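Local coordinates for protein galactose-binding lectin (Arachis hypogaea, PDB 2DVG) that binds D-galactose-containing carbohydrates as a homotetrameric legume lectin that carries calcium and manganese ions beside its sugar site, at residues D83-F88 with F206-S211; V120-Y125 with D136-D141; F71-I76 with G214-L219. One frame throughout, in Å; residues are numbered along the deposited sequence.

Contact 1. Residues D83-F88 with F206-S211; sequences DGIIFF and FSASGS. With GLA (alpha-D-galactopyranose), chain F.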
loop_
_atom_site.group_PDB
_atom_site.type_symbol
_atom_site.label_atom_id
_atom_site.label_comp_id
_atom_site.label_asym_id
_atom_site.label_seq_id
_atom_site.Cartn_x
_atom_site.Cartn_y
_atom_site.Cartn_z
ATOM N N ASP A 83 -24.999 -1.492 -24.676
ATOM C CA ASP A 83 -24.447 -2.781 -25.102
ATOM C C ASP A 83 -23.533 -3.496 -24.083
ATOM O O ASP A 83 -23.434 -4.725 -24.083
ATOM C CB ASP A 83 -23.685 -2.592 -26.421
ATOM C CG ASP A 83 -24.547 -2.857 -27.640
ATOM O OD1 ASP A 83 -24.500 -3.976 -28.186
ATOM O OD2 ASP A 83 -25.284 -1.946 -28.057
ATOM N N GLY A 84 -22.851 -2.740 -23.227
ATOM C CA GLY A 84 -21.982 -3.392 -22.261
ATOM C C GLY A 84 -20.723 -2.657 -21.848
ATOM O O GLY A 84 -20.496 -1.520 -22.234
ATOM N N ILE A 85 -19.899 -3.329 -21.057
ATOM C CA ILE A 85 -18.661 -2.754 -20.561
ATOM C C ILE A 85 -17.481 -3.702 -20.743
ATOM O O ILE A 85 -17.587 -4.900 -20.460
ATOM C CB ILE A 85 -18.773 -2.432 -19.064
ATOM C CG1 ILE A 85 -19.894 -1.424 -18.832
ATOM C CG2 ILE A 85 -17.457 -1.885 -18.549
ATOM C CD1 ILE A 85 -19.998 -0.948 -17.400
ATOM N N ILE A 86 -16.353 -3.161 -21.196
ATOM C CA ILE A 86 -15.155 -3.966 -21.387
ATOM C C ILE A 86 -13.918 -3.340 -20.741
ATOM O O ILE A 86 -13.668 -2.132 -20.859
ATOM C CB ILE A 86 -14.859 -4.195 -22.887
ATOM C CG1 ILE A 86 -13.740 -5.229 -23.046
ATOM C CG2 ILE A 86 -14.436 -2.886 -23.543
ATOM C CD1 ILE A 86 -13.500 -5.670 -24.474
ATOM N N PHE A 87 -13.165 -4.182 -20.040
ATOM C CA PHE A 87 -11.924 -3.782 -19.386
ATOM C C PHE A 87 -10.877 -4.228 -20.386
ATOM O O PHE A 87 -10.861 -5.393 -20.771
ATOM C CB PHE A 87 -11.742 -4.541 -18.073
ATOM C CG PHE A 87 -10.351 -4.460 -17.512
ATOM C CD1 PHE A 87 -9.857 -3.266 -16.998
ATOM C CD2 PHE A 87 -9.530 -5.584 -17.496
ATOM C CE1 PHE A 87 -8.569 -3.193 -16.473
ATOM C CE2 PHE A 87 -8.240 -5.523 -16.973
ATOM C CZ PHE A 87 -7.760 -4.326 -16.461
ATOM N N PHE A 88 -9.995 -3.332 -20.803
ATOM C CA PHE A 88 -9.032 -3.732 -21.815
ATOM C C PHE A 88 -7.651 -3.141 -21.718
ATOM O O PHE A 88 -7.422 -2.143 -21.040
ATOM C CB PHE A 88 -9.583 -3.389 -23.193
ATOM C CG PHE A 88 -9.695 -1.905 -23.437
ATOM C CD1 PHE A 88 -10.549 -1.122 -22.664
ATOM C CD2 PHE A 88 -8.921 -1.287 -24.408
ATOM C CE1 PHE A 88 -10.619 0.249 -22.857
ATOM C CE2 PHE A 88 -8.986 0.079 -24.606
ATOM C CZ PHE A 88 -9.832 0.848 -23.833
ATOM N N PHE A 206 -11.449 1.311 -19.203
ATOM C CA PHE A 206 -12.796 0.797 -19.419
ATOM C C PHE A 206 -13.491 1.455 -20.610
ATOM O O PHE A 206 -13.284 2.636 -20.888
ATOM C CB PHE A 206 -13.618 1.012 -18.153
ATOM C CG PHE A 206 -13.131 0.211 -16.986
ATOM C CD1 PHE A 206 -13.389 -1.155 -16.909
ATOM C CD2 PHE A 206 -12.350 0.803 -15.996
ATOM C CE1 PHE A 206 -12.876 -1.914 -15.872
ATOM C CE2 PHE A 206 -11.827 0.045 -14.946
ATOM C CZ PHE A 206 -12.091 -1.315 -14.888
ATOM N N SER A 207 -14.311 0.680 -21.314
ATOM C CA SER A 207 -15.043 1.187 -22.471
ATOM C C SER A 207 -16.489 0.687 -22.473
ATOM O O SER A 207 -16.784 -0.391 -21.953
ATOM C CB SER A 207 -14.345 0.752 -23.758
ATOM O OG SER A 207 -15.026 1.236 -24.900
ATOM N N ALA A 208 -17.384 1.483 -23.051
ATOM C CA ALA A 208 -18.803 1.135 -23.125
ATOM C C ALA A 208 -19.468 1.829 -24.313
ATOM O O ALA A 208 -19.049 2.918 -24.730
ATOM C CB ALA A 208 -19.520 1.527 -21.821
ATOM N N SER A 209 -20.510 1.206 -24.854
ATOM C CA SER A 209 -21.201 1.789 -25.989
ATOM C C SER A 209 -22.660 1.380 -26.101
ATOM O O SER A 209 -23.113 0.420 -25.470
ATOM C CB SER A 209 -20.481 1.414 -27.284
ATOM O OG SER A 209 -20.535 0.018 -27.506
ATOM N N GLY A 210 -23.382 2.128 -26.926
ATOM C CA GLY A 210 -24.784 1.868 -27.167
ATOM C C GLY A 210 -25.068 2.154 -28.632
ATOM O O GLY A 210 -24.151 2.480 -29.392
ATOM N N SER A 211 -26.325 2.030 -29.039
ATOM C CA SER A 211 -26.700 2.285 -30.421
ATOM C C SER A 211 -27.857 3.274 -30.458
ATOM O O SER A 211 -28.133 3.957 -29.473
ATOM C CB SER A 211 -27.098 0.976 -31.102
ATOM O OG SER A 211 -28.156 0.334 -30.413
HETATM C C1 GLA F . -28.558 -3.101 -32.784
HETATM C C2 GLA F . -27.060 -2.915 -32.507
HETATM C C3 GLA F . -26.672 -3.626 -31.209
HETATM C C4 GLA F . -27.589 -3.200 -30.050
HETATM C C5 GLA F . -29.069 -3.312 -30.457
HETATM C C6 GLA F . -30.009 -2.756 -29.412
HETATM O O1 GLA F . -29.227 -4.194 -33.304
HETATM O O2 GLA F . -26.293 -3.435 -33.582
HETATM O O3 GLA F . -25.321 -3.325 -30.894
HETATM O O4 GLA F . -27.297 -1.870 -29.650
HETATM O O5 GLA F . -29.319 -2.586 -31.684
HETATM O O6 GLA F . -31.336 -3.211 -29.637
#
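Ile-86 and Ser-207 face each other as an antiparallel hydrogen-bonded pair, Ile-86 N reaching Ser-207 O at 2.9 Å and Ser-207 N returning to Ile-86 O. The short axes of strands 84-88 and 206-209 run 4.7 Å apart at 155°. Towards the sugar, Asp-83 N donates to Ser-209 O (2.8 Å), so the two segments are still joined where the strand pairing ends. Phe-87 and Phe-206 form the next, non-hydrogen-bonded pair. With CG anti to the backbone N (chi1 165°), Phe-87 brings CD1 within 3.5 Å of Phe-206 CE1, the rings meeting obliquely with planes at 43°; Phe-69 lies against both. On the other face Ile-86 CG2 packs 3.6 Å from Ser-207 CB, while Ser-207 OG bonds to Leu-106 O. The sugar sits at the loop end. Both carboxylate oxygens of Asp-83 take part: galactose O3 donates to OD1 at 2.9 Å and O4 to OD2 at 2.6 Å, with Ser-211 OG also close to O4. A cis peptide precedes Asp-83, a hallmark of the legume lectin site, and Asn-127 of the calcium site touches its side chain. Two adjacent sugar hydroxyls thus meet one carboxylate held at the end of a central strand, an arrangement consistent with reading the axial O4 that distinguishes galactose from glucose.

Contact 2. Residues V120-Y125 with D136-D141; sequences VEFDTY and DHVGID. With MN (manganese (II) ion), chain H; CA (calcium ion), chain G; GLA (alpha-D-galactopyranose), chain F.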
loop_
_atom_site.group_PDB
_atom_site.type_symbol
_atom_site.label_atom_id
_atom_site.label_comp_id
_atom_site.label_asym_id
_atom_site.label_seq_id
_atom_site.Cartn_x
_atom_site.Cartn_y
_atom_site.Cartn_z
ATOM N N VAL A 120 -11.660 -7.988 -21.013
ATOM C CA VAL A 120 -12.762 -8.808 -20.524
ATOM C C VAL A 120 -14.044 -7.996 -20.742
ATOM O O VAL A 120 -14.192 -6.879 -20.230
ATOM C CB VAL A 120 -12.628 -9.131 -19.006
ATOM C CG1 VAL A 120 -13.734 -10.097 -18.582
ATOM C CG2 VAL A 120 -11.267 -9.720 -18.705
ATOM N N GLU A 121 -14.963 -8.566 -21.509
ATOM C CA GLU A 121 -16.214 -7.903 -21.807
ATOM C C GLU A 121 -17.384 -8.390 -20.951
ATOM O O GLU A 121 -17.433 -9.545 -20.510
ATOM C CB GLU A 121 -16.557 -8.094 -23.277
ATOM C CG GLU A 121 -17.056 -9.479 -23.610
ATOM C CD GLU A 121 -17.531 -9.569 -25.036
ATOM O OE1 GLU A 121 -16.679 -9.510 -25.938
ATOM O OE2 GLU A 121 -18.749 -9.686 -25.257
ATOM N N PHE A 122 -18.328 -7.479 -20.738
ATOM C CA PHE A 122 -19.525 -7.741 -19.957
ATOM C C PHE A 122 -20.689 -7.398 -20.866
ATOM O O PHE A 122 -21.351 -6.377 -20.708
ATOM C CB PHE A 122 -19.482 -6.875 -18.709
ATOM C CG PHE A 122 -18.279 -7.147 -17.865
ATOM C CD1 PHE A 122 -18.272 -8.217 -16.971
ATOM C CD2 PHE A 122 -17.109 -6.407 -18.037
ATOM C CE1 PHE A 122 -17.116 -8.550 -16.267
ATOM C CE2 PHE A 122 -15.945 -6.733 -17.333
ATOM C CZ PHE A 122 -15.951 -7.807 -16.449
ATOM N N ASP A 123 -20.907 -8.287 -21.830
ATOM C CA ASP A 123 -21.927 -8.148 -22.861
ATOM C C ASP A 123 -23.369 -8.345 -22.398
ATOM O O ASP A 123 -23.710 -9.377 -21.821
ATOM C CB ASP A 123 -21.608 -9.138 -23.978
ATOM C CG ASP A 123 -21.792 -8.549 -25.349
ATOM O OD1 ASP A 123 -22.879 -8.006 -25.625
ATOM O OD2 ASP A 123 -20.848 -8.633 -26.157
ATOM N N THR A 124 -24.215 -7.361 -22.690
ATOM C CA THR A 124 -25.621 -7.406 -22.301
ATOM C C THR A 124 -26.604 -7.437 -23.469
ATOM O O THR A 124 -27.801 -7.257 -23.268
ATOM C CB THR A 124 -26.000 -6.211 -21.443
ATOM O OG1 THR A 124 -26.164 -5.063 -22.286
ATOM C CG2 THR A 124 -24.921 -5.945 -20.405
ATOM N N TYR A 125 -26.095 -7.630 -24.681
ATOM C CA TYR A 125 -26.931 -7.731 -25.874
ATOM C C TYR A 125 -26.215 -8.675 -26.840
ATOM O O TYR A 125 -25.008 -8.564 -27.042
ATOM C CB TYR A 125 -27.152 -6.365 -26.528
ATOM C CG TYR A 125 -27.928 -6.446 -27.825
ATOM C CD1 TYR A 125 -27.315 -6.885 -28.997
ATOM C CD2 TYR A 125 -29.280 -6.123 -27.876
ATOM C CE1 TYR A 125 -28.025 -7.001 -30.185
ATOM C CE2 TYR A 125 -30.004 -6.236 -29.063
ATOM C CZ TYR A 125 -29.366 -6.676 -30.216
ATOM O OH TYR A 125 -30.062 -6.791 -31.400
ATOM N N ASP A 136 -26.779 -12.884 -21.680
ATOM C CA ASP A 136 -25.745 -11.981 -21.199
ATOM C C ASP A 136 -24.528 -12.877 -20.985
ATOM O O ASP A 136 -24.677 -14.083 -20.776
ATOM C CB ASP A 136 -26.160 -11.325 -19.881
ATOM C CG ASP A 136 -27.344 -10.403 -20.038
ATOM O OD1 ASP A 136 -27.355 -9.620 -21.007
ATOM O OD2 ASP A 136 -28.261 -10.446 -19.194
ATOM N N HIS A 137 -23.329 -12.307 -21.040
ATOM C CA HIS A 137 -22.135 -13.126 -20.890
ATOM C C HIS A 137 -20.854 -12.339 -20.711
ATOM O O HIS A 137 -20.769 -11.175 -21.107
ATOM C CB HIS A 137 -21.971 -14.007 -22.121
ATOM C CG HIS A 137 -21.804 -13.232 -23.394
ATOM N ND1 HIS A 137 -22.856 -12.605 -24.026
ATOM C CD2 HIS A 137 -20.703 -12.954 -24.131
ATOM C CE1 HIS A 137 -22.410 -11.973 -25.097
ATOM N NE2 HIS A 137 -21.107 -12.169 -25.183
ATOM N N VAL A 138 -19.857 -12.992 -20.119
ATOM C CA VAL A 138 -18.548 -12.379 -19.923
ATOM C C VAL A 138 -17.609 -13.078 -20.899
ATOM O O VAL A 138 -17.769 -14.267 -21.163
ATOM C CB VAL A 138 -18.022 -12.579 -18.488
ATOM C CG1 VAL A 138 -16.686 -11.874 -18.319
ATOM C CG2 VAL A 138 -19.019 -12.028 -17.495
ATOM N N GLY A 139 -16.644 -12.351 -21.446
ATOM C CA GLY A 139 -15.738 -12.984 -22.382
ATOM C C GLY A 139 -14.331 -12.426 -22.425
ATOM O O GLY A 139 -14.083 -11.289 -22.034
ATOM N N ILE A 140 -13.403 -13.252 -22.890
ATOM C CA ILE A 140 -12.012 -12.855 -23.025
ATOM C C ILE A 140 -11.831 -12.538 -24.500
ATOM O O ILE A 140 -11.912 -13.434 -25.341
ATOM C CB ILE A 140 -11.062 -14.006 -22.660
ATOM C CG1 ILE A 140 -11.433 -14.572 -21.289
ATOM C CG2 ILE A 140 -9.625 -13.521 -22.674
ATOM C CD1 ILE A 140 -11.408 -13.560 -20.165
ATOM N N ASP A 141 -11.603 -11.269 -24.820
ATOM C CA ASP A 141 -11.426 -10.869 -26.214
ATOM C C ASP A 141 -9.967 -10.603 -26.558
ATOM O O ASP A 141 -9.202 -10.120 -25.726
ATOM C CB ASP A 141 -12.250 -9.611 -26.518
ATOM C CG ASP A 141 -13.720 -9.773 -26.171
ATOM O OD1 ASP A 141 -14.328 -10.788 -26.573
ATOM O OD2 ASP A 141 -14.266 -8.876 -25.498
HETATM MN MN MN H . -19.602 -11.098 -26.877
HETATM CA CA CA G . -22.721 -8.014 -28.247
HETATM C C1 GLA F . -28.558 -3.101 -32.784
HETATM C C2 GLA F . -27.060 -2.915 -32.507
HETATM C C3 GLA F . -26.672 -3.626 -31.209
HETATM C C4 GLA F . -27.589 -3.200 -30.050
HETATM C C5 GLA F . -29.069 -3.312 -30.457
HETATM C C6 GLA F . -30.009 -2.756 -29.412
HETATM O O1 GLA F . -29.227 -4.194 -33.304
HETATM O O2 GLA F . -26.293 -3.435 -33.582
HETATM O O3 GLA F . -25.321 -3.325 -30.894
HETATM O O4 GLA F . -27.297 -1.870 -29.650
HETATM O O5 GLA F . -29.319 -2.586 -31.684
HETATM O O6 GLA F . -31.336 -3.211 -29.637
HETATM O O HOH W 1 -19.009 -9.087 -27.969
HETATM O O HOH W 2 -23.614 -5.862 -26.921
#
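Glu-121 and His-137, on neighbouring strands, share one manganese ion: Glu-121 OE2 binds it at 2.3 Å and His-137 NE2 at 2.5 Å, while Asp-132 and a water supply further ligands. The metal lies in the plane of the imidazole, at its edge. ND1, on the far side of the ring, bonds to Thr-135 O, which fixes the ring's rotation and leaves NE2 for the metal. One face of the same ring is covered by Asp-123, whose CB lies 3.5 Å from the centroid in a CH-pi contact. Beyond that CB, both oxygens of the carboxylate bind calcium, OD1 at 2.6 Å; Tyr-125 O, Asn-127, Asp-132 and a second water add to its shell, and OD2 also accepts from the manganese-bound water. The backbones are antiparallel, with Glu-121 N donating to Gly-139 O at 2.9 Å. On the face away from the metals, Val-120 CG1 meets Val-138 CG1, and Phe-122 lies alongside Val-138, CD1 to CG2. Tyr-125 points away from the second strand and, with CG anti to the backbone N (chi1 176°), lays a ring face against the galactose, whose C5 stands 3.3 Å above its plane. The calcium therefore grips the backbone of the very residue whose ring supports the sugar, so metal binding is likely to hold the carbohydrate site in shape.

Contact 3. Residues F71-I76 with G214-L219; sequences FEMKDI and GRQIHL. With GLA (alpha-D-galactopyranose), chain F.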
loop_
_atom_site.group_PDB
_atom_site.type_symbol
_atom_site.label_atom_id
_atom_site.label_comp_id
_atom_site.label_asym_id
_atom_site.label_seq_id
_atom_site.Cartn_x
_atom_site.Cartn_y
_atom_site.Cartn_z
ATOM N N PHE A 71 -18.563 -2.063 -11.166
ATOM C CA PHE A 71 -19.319 -1.204 -12.063
ATOM C C PHE A 71 -20.824 -1.433 -11.914
ATOM O O PHE A 71 -21.255 -2.316 -11.171
ATOM C CB PHE A 71 -18.878 -1.447 -13.519
ATOM C CG PHE A 71 -19.141 -2.848 -14.023
ATOM C CD1 PHE A 71 -20.435 -3.267 -14.325
ATOM C CD2 PHE A 71 -18.088 -3.746 -14.192
ATOM C CE1 PHE A 71 -20.679 -4.560 -14.788
ATOM C CE2 PHE A 71 -18.315 -5.045 -14.655
ATOM C CZ PHE A 71 -19.610 -5.454 -14.954
ATOM N N GLU A 72 -21.615 -0.623 -12.613
ATOM C CA GLU A 72 -23.062 -0.760 -12.578
ATOM C C GLU A 72 -23.739 -0.494 -13.921
ATOM O O GLU A 72 -23.459 0.505 -14.597
ATOM C CB GLU A 72 -23.683 0.186 -11.545
ATOM C CG GLU A 72 -25.199 0.006 -11.414
ATOM C CD GLU A 72 -25.850 1.042 -10.521
ATOM O OE1 GLU A 72 -25.239 1.402 -9.492
ATOM O OE2 GLU A 72 -26.978 1.482 -10.837
ATOM N N MET A 73 -24.638 -1.393 -14.297
ATOM C CA MET A 73 -25.389 -1.230 -15.522
ATOM C C MET A 73 -26.882 -1.131 -15.194
ATOM O O MET A 73 -27.500 -2.088 -14.721
ATOM C CB MET A 73 -25.100 -2.386 -16.477
ATOM C CG MET A 73 -23.784 -2.217 -17.222
ATOM S SD MET A 73 -23.664 -3.290 -18.660
ATOM C CE MET A 73 -22.680 -4.642 -18.006
ATOM N N LYS A 74 -27.457 0.043 -15.430
ATOM C CA LYS A 74 -28.871 0.271 -15.143
ATOM C C LYS A 74 -29.696 0.514 -16.393
ATOM O O LYS A 74 -29.245 1.160 -17.336
ATOM C CB LYS A 74 -29.041 1.463 -14.189
ATOM C CG LYS A 74 -30.496 1.840 -13.959
ATOM C CD LYS A 74 -30.885 1.892 -12.488
ATOM C CE LYS A 74 -30.407 3.172 -11.829
ATOM N NZ LYS A 74 -30.881 3.284 -10.419
ATOM N N ASP A 75 -30.916 -0.006 -16.398
ATOM C CA ASP A 75 -31.796 0.195 -17.540
ATOM C C ASP A 75 -32.392 1.602 -17.547
ATOM O O ASP A 75 -32.332 2.333 -16.556
ATOM C CB ASP A 75 -32.941 -0.820 -17.532
ATOM C CG ASP A 75 -32.456 -2.239 -17.627
ATOM O OD1 ASP A 75 -31.590 -2.508 -18.478
ATOM O OD2 ASP A 75 -32.945 -3.089 -16.858
ATOM N N ILE A 76 -32.955 1.979 -18.686
ATOM C CA ILE A 76 -33.600 3.274 -18.820
ATOM C C ILE A 76 -34.843 3.093 -19.668
ATOM O O ILE A 76 -34.931 2.169 -20.477
ATOM C CB ILE A 76 -32.679 4.340 -19.483
ATOM C CG1 ILE A 76 -32.155 3.842 -20.822
ATOM C CG2 ILE A 76 -31.506 4.667 -18.573
ATOM C CD1 ILE A 76 -31.313 4.873 -21.542
ATOM N N GLY A 214 -30.266 0.831 -28.761
ATOM C CA GLY A 214 -29.738 0.246 -27.546
ATOM C C GLY A 214 -28.974 1.232 -26.684
ATOM O O GLY A 214 -27.919 1.736 -27.071
ATOM N N ARG A 215 -29.508 1.508 -25.502
ATOM C CA ARG A 215 -28.858 2.432 -24.587
ATOM C C ARG A 215 -29.092 1.984 -23.155
ATOM O O ARG A 215 -30.051 1.265 -22.881
ATOM C CB ARG A 215 -29.413 3.843 -24.782
ATOM C CG ARG A 215 -29.476 4.283 -26.224
ATOM C CD ARG A 215 -29.786 5.754 -26.348
ATOM N NE ARG A 215 -30.069 6.103 -27.735
ATOM C CZ ARG A 215 -30.284 7.337 -28.163
ATOM N NH1 ARG A 215 -30.247 8.349 -27.312
ATOM N NH2 ARG A 215 -30.538 7.556 -29.439
ATOM N N GLN A 216 -28.207 2.404 -22.257
ATOM C CA GLN A 216 -28.309 2.074 -20.838
ATOM C C GLN A 216 -27.167 2.744 -20.101
ATOM O O GLN A 216 -26.149 3.099 -20.703
ATOM C CB GLN A 216 -28.214 0.569 -20.603
ATOM C CG GLN A 216 -26.812 0.026 -20.761
ATOM C CD GLN A 216 -26.728 -1.466 -20.550
ATOM O OE1 GLN A 216 -25.732 -2.085 -20.906
ATOM N NE2 GLN A 216 -27.771 -2.053 -19.964
ATOM N N ILE A 217 -27.333 2.904 -18.793
ATOM C CA ILE A 217 -26.309 3.538 -17.983
ATOM C C ILE A 217 -25.165 2.570 -17.668
ATOM O O ILE A 217 -25.383 1.470 -17.149
ATOM C CB ILE A 217 -26.906 4.068 -16.673
ATOM C CG1 ILE A 217 -28.103 4.969 -16.985
ATOM C CG2 ILE A 217 -25.845 4.838 -15.893
ATOM C CD1 ILE A 217 -28.934 5.364 -15.766
ATOM N N HIS A 218 -23.949 2.985 -18.013
ATOM C CA HIS A 218 -22.758 2.189 -17.768
ATOM C C HIS A 218 -21.920 2.992 -16.809
ATOM O O HIS A 218 -21.397 4.038 -17.175
ATOM C CB HIS A 218 -21.960 1.971 -19.051
ATOM C CG HIS A 218 -22.707 1.243 -20.122
ATOM N ND1 HIS A 218 -23.507 1.887 -21.039
ATOM C CD2 HIS A 218 -22.750 -0.071 -20.443
ATOM C CE1 HIS A 218 -24.006 1.002 -21.883
ATOM N NE2 HIS A 218 -23.562 -0.194 -21.543
ATOM N N LEU A 219 -21.786 2.505 -15.583
ATOM C CA LEU A 219 -21.011 3.219 -14.570
ATOM C C LEU A 219 -19.818 2.426 -14.054
ATOM O O LEU A 219 -19.919 1.226 -13.800
ATOM C CB LEU A 219 -21.906 3.568 -13.375
ATOM C CG LEU A 219 -23.185 4.369 -13.625
ATOM C CD1 LEU A 219 -24.136 4.142 -12.477
ATOM C CD2 LEU A 219 -22.862 5.853 -13.783
HETATM C C1 GLA F . -28.558 -3.101 -32.784
HETATM C C2 GLA F . -27.060 -2.915 -32.507
HETATM C C3 GLA F . -26.672 -3.626 -31.209
HETATM C C4 GLA F . -27.589 -3.200 -30.050
HETATM C C5 GLA F . -29.069 -3.312 -30.457
HETATM C C6 GLA F . -30.009 -2.756 -29.412
HETATM O O1 GLA F . -29.227 -4.194 -33.304
HETATM O O2 GLA F . -26.293 -3.435 -33.582
HETATM O O3 GLA F . -25.321 -3.325 -30.894
HETATM O O4 GLA F . -27.297 -1.870 -29.650
HETATM O O5 GLA F . -29.319 -2.586 -31.684
HETATM O O6 GLA F . -31.336 -3.211 -29.637
HETATM O O HOH W 3 -32.233 0.312 -20.903
#
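Glu-72 and Leu-219, then Lys-74 and Ile-217, make two antiparallel hydrogen-bonded pairs, and the backbone carries most of the polar bonding between residues 71-76 and 214-219. Leu-219 N donates to Glu-72 O at 2.8 Å. Lys-74 N donates to Ile-217 O at 3.0 Å, and Ile-217 N repays the bond to Lys-74 O. Past these pairs the direct ladder gives way to water: one molecule accepts from Ile-76 N at 2.9 Å and lies within bonding distance of Arg-215 O.

These two strands belong to the back sheet of the legume lectin sandwich, a jelly roll in which a flat sheet packs behind the curved one. Phe-71, Met-73 and His-218 look into the gap between the sheets, all three touching Ile-85 of the front sheet; Glu-72, Lys-74, Ile-217 and Leu-219 turn to the other side.

Side-chain packing follows this division. On the outer side, Ile-76 lays CG2 against Ile-217 CG1 at 3.8 Å, the side chains crossing at a slant, and its CD1 comes up to Arg-215 CB. Glu-72 is extended with CG anti to the backbone N (chi1 -176°), which carries the side chain alongside Leu-219, its CB and CD both near Leu-219 CD1. On the inner side, the Met-73 sulfur makes an oblique sulfur-aromatic contact with the His-218 ring, SD 3.8 Å from CD2.

Polar ends are met by other loops and strands. His-218 ND1 bonds to Thr-35 OG1, and its NE2 makes a weak bond with Gly-84 N. Arg-215, extended from CG to NE, reaches Leu-37 O through NH1 and Leu-212 O through NE. Ahead of the paired residues, Gly-214 CA lies 3.5 Å from galactose C6.

In the fold
From the N terminus the chain first lays down residues 71-76 in the back sheet, then 83-88 and 120-125 as neighbouring front-sheet strands. Residues 136-141 return at once to close contact 2, the shortest loop, which contains part of the metal site. Much later 206-211 closes contact 1 on the other side of strand 84-91, and 214-219 follows to close contact 3. The three loops nest without crossing, 2 inside 1 inside 3. Contacts 1 and 2 are joined through the backbones of Ile-85 and Phe-122, while His-218 and Met-73 link contact 3 to them across the sandwich. All three converge on the galactose.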